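PDB 2FN7: lactate Dehydrogenase from Cryptosporidium parvum, which probably catalyses the NAD-dependent interconversion of (S)-lactate and pyruvate. Local coordinates for residues 10-15 with 33-38. Numbering follows the deposited sequence.
Sequences IGSGQI and LFDIAE. With NAD (nicotinamide-adenine-dinucleotide), chain C.
The phenyl ring of Phe-34 takes CG2 of Ile-10 obliquely at CD2, 3.5 Å away, and meets C2A of the NAD adenine at its edge, with CE2 nearest; Tyr-67 stacks on this ring. The other flat group, the Asp-35 carboxylate, uses its two oxygens for different partners. OD2 of Asp-35 receives the backbone N of Ser-12 at 2.8 Å, from the anti side and 16° out of the carboxylate plane, and the ribose hydroxyl O3B of NAD as well. OD1 of Asp-35 accepts O2B of the NAD ribose at 2.7 Å and also the backbone N of Ala-37, an Asx turn that helps fix the carboxylate's rotation. With CG anti to the backbone N (chi1 -154°), the acid reaches across to the glycine-rich turn. This is the Rossmann beta-alpha-beta unit: strands 6-10 and 30-34 run parallel, the bond from Gly-11 N to Phe-34 O (2.7 Å) belongs to the bridge between Ile-10 and Phe-34, and the acid just beyond the second strand grips the adenosine ribose. Ser-12 turns OG onto CD1 of Leu-33, with a weak bond to Phe-34 O. Gly-13 is the N-cap of helix 14-25, where Gln-14 N and Ile-15 N donate hydrogen bonds to pyrophosphate oxygens O1A and O2N of NAD, each 3.0 Å.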
loop_
_atom_site.group_PDB
_atom_site.type_symbol
_atom_site.label_atom_id
_atom_site.label_comp_id
_atom_site.label_asym_id
_atom_site.label_seq_id
_atom_site.Cartn_x
_atom_site.Cartn_y
_atom_site.Cartn_z
ATOM N N ILE A 10 7.852 2.383 14.256
ATOM C CA ILE A 10 9.102 1.753 14.601
ATOM C C ILE A 10 9.185 0.409 13.931
ATOM O O ILE A 10 8.566 -0.614 14.382
ATOM C CB ILE A 10 9.222 1.520 16.064
ATOM C CG1 ILE A 10 8.641 2.710 16.811
ATOM C CG2 ILE A 10 10.731 1.332 16.400
ATOM C CD1 ILE A 10 9.126 4.044 16.273
ATOM N N GLY A 11 10.002 0.389 12.889
ATOM C CA GLY A 11 10.170 -0.789 12.066
ATOM C C GLY A 11 9.576 -0.435 10.725
ATOM O O GLY A 11 8.370 -0.215 10.614
ATOM N N SER A 12 10.393 -0.398 9.683
ATOM C CA SER A 12 9.954 -0.015 8.357
ATOM C C SER A 12 10.056 -1.072 7.332
ATOM O O SER A 12 10.355 -0.802 6.165
ATOM C CB SER A 12 10.711 1.214 7.928
ATOM O OG SER A 12 10.550 2.208 8.960
ATOM N N GLY A 13 9.810 -2.313 7.762
ATOM C CA GLY A 13 9.789 -3.375 6.782
ATOM C C GLY A 13 8.436 -3.400 6.073
ATOM O O GLY A 13 7.827 -2.360 5.781
ATOM N N GLN A 14 7.940 -4.602 5.813
ATOM C CA GLN A 14 6.682 -4.790 5.032
ATOM C C GLN A 14 5.483 -4.069 5.608
ATOM O O GLN A 14 4.911 -3.264 4.977
ATOM C CB GLN A 14 6.330 -6.276 4.908
ATOM C CG GLN A 14 7.413 -7.119 4.270
ATOM C CD GLN A 14 7.406 -6.988 2.730
ATOM O OE1 GLN A 14 7.752 -5.898 2.157
ATOM N NE2 GLN A 14 6.994 -8.092 2.041
ATOM N N ILE A 15 5.150 -4.325 6.855
ATOM C CA ILE A 15 3.978 -3.687 7.437
ATOM C C ILE A 15 4.183 -2.203 7.642
ATOM O O ILE A 15 3.286 -1.394 7.302
ATOM C CB ILE A 15 3.634 -4.362 8.824
ATOM C CG1 ILE A 15 3.268 -5.840 8.616
ATOM C CG2 ILE A 15 2.591 -3.517 9.567
ATOM C CD1 ILE A 15 3.146 -6.538 9.926
ATOM N N LEU A 33 9.007 7.271 10.008
ATOM C CA LEU A 33 9.333 5.880 9.729
ATOM C C LEU A 33 10.802 5.638 10.219
ATOM O O LEU A 33 11.807 6.173 9.639
ATOM C CB LEU A 33 9.124 5.721 8.258
ATOM C CG LEU A 33 8.847 4.513 7.398
ATOM C CD1 LEU A 33 7.762 3.539 7.994
ATOM C CD2 LEU A 33 8.396 5.099 6.014
ATOM N N PHE A 34 10.881 4.903 11.329
ATOM C CA PHE A 34 12.111 4.564 12.057
ATOM C C PHE A 34 12.602 3.130 11.858
ATOM O O PHE A 34 11.845 2.181 11.985
ATOM C CB PHE A 34 11.894 4.778 13.552
ATOM C CG PHE A 34 13.091 4.406 14.423
ATOM C CD1 PHE A 34 13.993 5.423 14.903
ATOM C CD2 PHE A 34 13.322 3.079 14.783
ATOM C CE1 PHE A 34 15.119 5.090 15.740
ATOM C CE2 PHE A 34 14.428 2.715 15.614
ATOM C CZ PHE A 34 15.348 3.726 16.104
ATOM N N ASP A 35 13.865 2.968 11.506
ATOM C CA ASP A 35 14.419 1.649 11.397
ATOM C C ASP A 35 15.915 1.725 11.729
ATOM O O ASP A 35 16.520 2.809 11.657
ATOM C CB ASP A 35 14.207 1.082 10.005
ATOM C CG ASP A 35 14.178 -0.443 10.012
ATOM O OD1 ASP A 35 15.213 -1.088 10.349
ATOM O OD2 ASP A 35 13.090 -1.030 9.703
ATOM N N ILE A 36 16.528 0.612 12.096
ATOM C CA ILE A 36 17.969 0.655 12.379
ATOM C C ILE A 36 18.700 0.278 11.111
ATOM O O ILE A 36 19.900 0.446 11.056
ATOM C CB ILE A 36 18.408 -0.337 13.421
ATOM C CG1 ILE A 36 18.062 -1.756 12.940
ATOM C CG2 ILE A 36 17.805 0.061 14.758
ATOM C CD1 ILE A 36 18.363 -2.830 13.912
ATOM N N ALA A 37 18.003 -0.239 10.106
ATOM C CA ALA A 37 18.639 -0.589 8.852
ATOM C C ALA A 37 18.830 0.644 7.975
ATOM O O ALA A 37 17.878 1.379 7.629
ATOM C CB ALA A 37 17.856 -1.611 8.097
ATOM N N GLU A 38 20.089 0.844 7.603
ATOM C CA GLU A 38 20.540 1.984 6.828
ATOM C C GLU A 38 19.792 2.101 5.520
ATOM O O GLU A 38 19.623 1.136 4.804
ATOM C CB GLU A 38 22.077 1.839 6.602
ATOM C CG GLU A 38 22.761 2.836 5.652
ATOM C CD GLU A 38 24.292 3.106 6.070
ATOM O OE1 GLU A 38 24.969 2.175 6.681
ATOM O OE2 GLU A 38 24.798 4.268 5.785
HETATM P PA NAD C . 9.831 -7.190 8.324
HETATM O O1A NAD C . 9.443 -6.942 7.000
HETATM O O2A NAD C . 10.874 -8.147 8.542
HETATM O O5B NAD C . 10.148 -5.955 9.121
HETATM C C5B NAD C . 10.654 -5.853 10.472
HETATM C C4B NAD C . 11.505 -4.523 10.407
HETATM O O4B NAD C . 12.039 -4.427 11.683
HETATM C C3B NAD C . 12.816 -4.555 9.456
HETATM O O3B NAD C . 12.798 -3.536 8.478
HETATM C C2B NAD C . 13.916 -4.395 10.426
HETATM O O2B NAD C . 15.119 -3.737 10.060
HETATM C C1B NAD C . 13.282 -3.678 11.514
HETATM N N9A NAD C . 13.964 -3.748 12.758
HETATM C C8A NAD C . 14.715 -4.659 13.397
HETATM N N7A NAD C . 15.281 -4.648 14.481
HETATM C C5A NAD C . 14.869 -3.413 14.776
HETATM C C6A NAD C . 15.114 -2.627 15.930
HETATM N N6A NAD C . 15.868 -3.068 16.941
HETATM N N1A NAD C . 14.533 -1.373 15.975
HETATM C C2A NAD C . 13.781 -0.944 14.902
HETATM N N3A NAD C . 13.527 -1.587 13.802
HETATM C C4A NAD C . 14.080 -2.824 13.786
HETATM O O3 NAD C . 8.515 -7.715 9.237
HETATM P PN NAD C . 6.957 -7.446 8.928
HETATM O O1N NAD C . 6.508 -8.284 7.878
HETATM O O2N NAD C . 6.715 -5.986 8.793
HETATM O O5D NAD C . 6.378 -7.951 10.378
HETATM C C5D NAD C . 6.688 -7.186 11.503
HETATM C C4D NAD C . 6.275 -7.952 12.772
HETATM O O4D NAD C . 4.793 -7.975 12.828
HETATM C C3D NAD C . 6.687 -9.451 12.862
HETATM O O3D NAD C . 6.939 -9.687 14.231
HETATM C C2D NAD C . 5.419 -10.198 12.374
HETATM O O2D NAD C . 5.359 -11.571 12.887
HETATM C C1D NAD C . 4.355 -9.360 12.954
HETATM N N1N NAD C . 3.036 -9.476 12.382
HETATM C C2N NAD C . 2.063 -9.275 13.405
HETATM C C3N NAD C . 0.708 -9.381 13.106
HETATM C C7N NAD C . -0.450 -9.159 14.126
HETATM O O7N NAD C . -1.599 -9.327 13.723
HETATM N N7N NAD C . -0.117 -8.581 15.319
HETATM C C4N NAD C . 0.237 -9.689 11.786
HETATM C C5N NAD C . 1.308 -9.874 10.754
HETATM C C6N NAD C . 2.696 -9.787 10.979
#